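Local structure of ABC transporter, periplasmic solute-binding protein (Rhizobium meliloti, 4WED) at residues A56-A59 and I60-L63; I195-D199 and T200-F204. The protein probably binds a solute, perhaps a peptide or a nickel-containing species, in the periplasm and hands it to an ABC transporter for uptake. All coordinates share one frame; numbering follows the deposited sequence.

Contact 1: A56-A59 and I60-L63; sequences AIWA and IQDL. With NA (sodium ion), chain B.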
loop_
_atom_site.group_PDB
_atom_site.type_symbol
_atom_site.label_atom_id
_atom_site.label_comp_id
_atom_site.label_asym_id
_atom_site.label_seq_id
_atom_site.Cartn_x
_atom_site.Cartn_y
_atom_site.Cartn_z
ATOM N N ALA A 56 13.171 0.716 12.194
ATOM C CA ALA A 56 13.633 1.722 11.243
ATOM C C ALA A 56 12.528 2.305 10.383
ATOM O O ALA A 56 11.450 1.728 10.241
ATOM C CB ALA A 56 14.708 1.152 10.338
ATOM N N ILE A 57 12.825 3.464 9.805
ATOM C CA ILE A 57 12.102 3.944 8.639
ATOM C C ILE A 57 12.478 3.038 7.454
ATOM O O ILE A 57 13.636 2.971 7.073
ATOM C CB ILE A 57 12.472 5.408 8.278
ATOM C CG1 ILE A 57 12.144 6.361 9.424
ATOM C CG2 ILE A 57 11.751 5.844 6.993
ATOM C CD1 ILE A 57 12.551 7.792 9.140
ATOM N N TRP A 58 11.475 2.376 6.874
ATOM C CA TRP A 58 11.660 1.406 5.772
ATOM C C TRP A 58 12.440 1.982 4.596
ATOM O O TRP A 58 13.374 1.375 4.104
ATOM C CB TRP A 58 10.314 0.887 5.273
ATOM C CG TRP A 58 9.508 0.149 6.318
ATOM C CD1 TRP A 58 9.590 -1.159 6.637
ATOM C CD2 TRP A 58 8.469 0.698 7.143
ATOM N NE1 TRP A 58 8.692 -1.471 7.635
ATOM C CE2 TRP A 58 7.977 -0.352 7.948
ATOM C CE3 TRP A 58 7.902 1.975 7.266
ATOM C CZ2 TRP A 58 6.964 -0.166 8.883
ATOM C CZ3 TRP A 58 6.892 2.173 8.196
ATOM C CH2 TRP A 58 6.433 1.099 9.002
ATOM N N ALA A 59 12.060 3.169 4.155
ATOM C CA ALA A 59 12.721 3.792 3.031
ATOM C C ALA A 59 14.231 3.939 3.202
ATOM O O ALA A 59 14.973 3.961 2.239
ATOM C CB ALA A 59 12.082 5.138 2.771
ATOM N N ILE A 60 14.697 4.023 4.431
ATOM C CA ILE A 60 16.146 4.129 4.699
ATOM C C ILE A 60 16.807 2.812 4.494
ATOM O O ILE A 60 17.868 2.749 3.876
ATOM C CB ILE A 60 16.449 4.536 6.160
ATOM C CG1 ILE A 60 15.799 5.886 6.511
ATOM C CG2 ILE A 60 17.946 4.632 6.411
ATOM C CD1 ILE A 60 16.217 7.067 5.646
ATOM N N GLN A 61 16.152 1.755 4.946
ATOM C CA GLN A 61 16.626 0.392 4.779
ATOM C C GLN A 61 16.735 0.079 3.310
ATOM O O GLN A 61 17.638 -0.598 2.875
ATOM C CB GLN A 61 15.678 -0.581 5.460
ATOM C CG GLN A 61 15.971 -0.794 6.922
ATOM C CD GLN A 61 14.774 -1.251 7.698
ATOM O OE1 GLN A 61 13.691 -0.732 7.549
ATOM N NE2 GLN A 61 14.970 -2.233 8.537
ATOM N N ASP A 62 15.806 0.615 2.544
ATOM C CA ASP A 62 15.760 0.402 1.118
ATOM C C ASP A 62 16.975 0.967 0.413
ATOM O O ASP A 62 17.264 0.598 -0.706
ATOM C CB ASP A 62 14.474 0.973 0.558
ATOM C CG ASP A 62 14.322 0.726 -0.900
ATOM O OD1 ASP A 62 14.525 -0.393 -1.370
ATOM O OD2 ASP A 62 13.992 1.677 -1.587
ATOM N N LEU A 63 17.664 1.886 1.068
ATOM C CA LEU A 63 18.903 2.461 0.556
ATOM C C LEU A 63 20.088 1.524 0.367
ATOM O O LEU A 63 20.846 1.677 -0.556
ATOM C CB LEU A 63 19.331 3.612 1.443
ATOM C CG LEU A 63 18.443 4.821 1.281
ATOM C CD1 LEU A 63 18.754 5.809 2.379
ATOM C CD2 LEU A 63 18.700 5.413 -0.086
HETATM NA NA NA B . 13.495 0.650 -3.635
HETATM O O HOH W 1 13.147 -1.883 -3.402
HETATM O O HOH W 2 13.426 2.999 -4.295
HETATM O O HOH W 3 15.554 0.382 -3.537
#
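Ala-56 CB rests against the terminal amide of Gln-61, 3.5 Å from OE1, where the chain enters a single helical turn. Gln-61 reaches this methyl because its CG stands opposite its own carbonyl carbon (chi1 -86°) and the chain beyond runs out extended, back toward the residues preceding the helix. Its OE1 also comes within 3.4 Å of Trp-58 CA, so the amide lies alongside the first turn, and a hydrogen bond from Arg-167 to OE1 holds its polar end.

The tight part is the backbone, the buried aliphatic flank and the metal site. Ile-57, at the N-cap position, accepts from Ile-60 N at 3.0 Å through its O, but the donor sits 49° above the carbonyl plane, a bent three-residue link. The bond from Asp-62 N to Trp-58 O has the same length and a C=O...N angle of 164°, spanning four residues as in an alpha-helix. Beside the first bond Ile-57 CB packs on Ile-60 CG1 at 3.8 Å, a close aliphatic pairing at the start of the turn. At the other end buried Asp-62 grips the sodium ion with both carboxylate oxygens, unequally: OD2 at 2.3 Å and OD1 at 2.7 Å. Three waters and Asp-515 complete the site, while Arg-170 bonds to OD1 and Met-516 N to OD2, which together would hold the carboxylate's rotation.

Within the turn the looser side is that of Trp-58, which is partly exposed. Its indole swings off the turn, and CD1 approaches Gln-61 OE1 no closer than 4.2 Å.

Tyr-514 and Trp-247 meet the indole edge-to-face, Ala-59 touches Ile-248, and Ile-60 and Leu-63 lie against Phe-204 of strand 201-206.

Contact 2: I195-D199 and T200-F204; sequences ISADD and TQSVF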
loop_
_atom_site.group_PDB
_atom_site.type_symbol
_atom_site.label_atom_id
_atom_site.label_comp_id
_atom_site.label_asym_id
_atom_site.label_seq_id
_atom_site.Cartn_x
_atom_site.Cartn_y
_atom_site.Cartn_z
ATOM N N ILE A 195 27.170 6.566 5.961
ATOM C CA ILE A 195 28.413 7.195 6.470
ATOM C C ILE A 195 28.266 7.663 7.919
ATOM O O ILE A 195 29.239 7.684 8.674
ATOM C CB ILE A 195 28.845 8.373 5.566
ATOM C CG1 ILE A 195 29.167 7.878 4.134
ATOM C CG2 ILE A 195 30.043 9.088 6.141
ATOM C CD1 ILE A 195 30.571 7.323 3.924
ATOM N N SER A 196 27.062 8.059 8.294
ATOM C CA SER A 196 26.790 8.582 9.604
ATOM C C SER A 196 25.310 8.613 9.859
ATOM O O SER A 196 24.484 8.806 8.919
ATOM C CB SER A 196 27.287 10.028 9.720
ATOM O OG SER A 196 26.243 10.957 9.302
ATOM N N ALA A 197 24.959 8.461 11.132
ATOM C CA ALA A 197 23.559 8.526 11.524
ATOM C C ALA A 197 23.447 9.058 12.929
ATOM O O ALA A 197 24.219 8.691 13.774
ATOM C CB ALA A 197 22.888 7.164 11.409
ATOM N N ASP A 198 22.499 9.965 13.134
ATOM C CA ASP A 198 22.175 10.500 14.451
ATOM C C ASP A 198 20.796 11.083 14.340
ATOM O O ASP A 198 20.188 10.985 13.294
ATOM C CB ASP A 198 23.187 11.570 14.896
ATOM C CG ASP A 198 23.194 12.849 14.009
ATOM O OD1 ASP A 198 22.123 13.576 13.842
ATOM O OD2 ASP A 198 24.347 13.182 13.528
ATOM N N ASP A 199 20.344 11.796 15.363
ATOM C CA ASP A 199 18.979 12.354 15.342
ATOM C C ASP A 199 18.708 13.670 14.558
ATOM O O ASP A 199 17.590 14.179 14.653
ATOM C CB ASP A 199 18.496 12.521 16.782
ATOM C CG ASP A 199 18.566 11.224 17.577
ATOM O OD1 ASP A 199 18.728 10.133 16.971
ATOM O OD2 ASP A 199 18.451 11.307 18.817
ATOM N N THR A 200 19.696 14.215 13.827
ATOM C CA THR A 200 19.489 15.410 12.958
ATOM C C THR A 200 19.568 15.050 11.469
ATOM O O THR A 200 18.772 15.540 10.670
ATOM C CB THR A 200 20.421 16.640 13.299
ATOM O OG1 THR A 200 21.571 16.694 12.438
ATOM C CG2 THR A 200 20.850 16.590 14.739
ATOM N N GLN A 201 20.531 14.216 11.101
ATOM C CA GLN A 201 20.528 13.637 9.779
ATOM C C GLN A 201 21.151 12.239 9.761
ATOM O O GLN A 201 21.697 11.765 10.768
ATOM C CB GLN A 201 21.236 14.555 8.786
ATOM C CG GLN A 201 22.629 14.964 9.200
ATOM C CD GLN A 201 23.285 15.909 8.193
ATOM O OE1 GLN A 201 22.642 16.416 7.242
ATOM N NE2 GLN A 201 24.571 16.123 8.365
ATOM N N SER A 202 21.022 11.603 8.601
ATOM C CA SER A 202 21.771 10.402 8.222
ATOM C C SER A 202 22.348 10.644 6.817
ATOM O O SER A 202 21.664 11.205 5.940
ATOM C CB SER A 202 20.847 9.149 8.220
ATOM O OG SER A 202 20.519 8.758 9.557
ATOM N N VAL A 203 23.570 10.168 6.597
ATOM C CA VAL A 203 24.338 10.535 5.416
ATOM C C VAL A 203 24.861 9.289 4.691
ATOM O O VAL A 203 25.556 8.453 5.332
ATOM C CB VAL A 203 25.522 11.398 5.899
ATOM C CG1 VAL A 203 26.405 11.891 4.762
ATOM C CG2 VAL A 203 25.008 12.583 6.697
ATOM N N PHE A 204 24.583 9.178 3.375
ATOM C CA PHE A 204 25.018 8.018 2.561
ATOM C C PHE A 204 25.867 8.420 1.343
ATOM O O PHE A 204 25.631 9.499 0.793
ATOM C CB PHE A 204 23.817 7.263 2.081
ATOM C CG PHE A 204 22.803 6.978 3.145
ATOM C CD1 PHE A 204 22.861 5.777 3.870
ATOM C CD2 PHE A 204 21.751 7.878 3.401
ATOM C CE1 PHE A 204 21.918 5.507 4.866
ATOM C CE2 PHE A 204 20.813 7.614 4.394
ATOM C CZ PHE A 204 20.892 6.426 5.128
#
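Ser-196 and Val-203 point to the same face of the sheet, and there the hydroxyl OG lies 3.3 Å from the methyl CG2. Both torsions contribute: Ser-196 OG is tucked between its backbone N and carbonyl carbon (chi1 89°), while Val-203 has CG1 opposite its N, which places CG2 on the serine side. On the reverse face Ala-197 CB touches Ser-202 OG at 3.4 Å; this buried hydroxyl has no polar partner in the model, so the meeting is one of methyl against oxygen without a hydrogen bond.

Strands 192-197 and 201-206 form a beta hairpin, their short segments running 164° apart. Ser-196 and Val-203 are a hydrogen-bonded antiparallel pair, tied by Val-203 N to Ser-196 O at 2.8 Å, and Ala-197 with Ser-202 is the next, non-hydrogen-bonded pair. The register is disturbed by a classic beta bulge: Ile-195 N and, weakly, Ser-196 N both donate to Val-203 O, the former at 2.6 Å. Ile-195 CB lies beside that carbonyl oxygen, whereas the end of its side chain leads away.

At the turn the carboxylate of Asp-198 folds back over the chain. OD1 accepts from Thr-200 N, short at 2.5 Å and nearly in line with the C-O bond, which makes an Asx turn; Gln-201 N reaches the same oxygen at 3.2 Å from 46° above the carboxylate plane. The Thr-200 hydroxyl adds a weak bond to it. Asp-198 N closes the loop onto Gln-201 O at 3.1 Å. Ser-202 and Phe-204 of strand 201-206, with Thr-200 just before it, bond through their backbones to Ala-222, Leu-220 and Val-224 of strand 219-224.

In the fold
The two contacts meet at Phe-204: Leu-63 CD1 lies 3.4 Å from its CE2 and Ile-60 CG2 lies 3.7 Å from its CZ, so the segment 56-63, which carries helix 58-61, packs on the hairpin strand. The centres of contacts 1 and 2 are about 13 Å apart. Contact 1 is the core one, with seven of its eight residues buried, and its charge is concentrated on a carboxylate that binds metal and accepts a hydrogen bond from an arginine. Contact 2 lies nearer the surface, five of its ten residues exposed, and the carboxylate of Asp-198 serves backbone N-H groups of a turn instead. Helical i-to-i+3 and i-to-i+4 bonds organise the first, cross-strand and turn bonds the second.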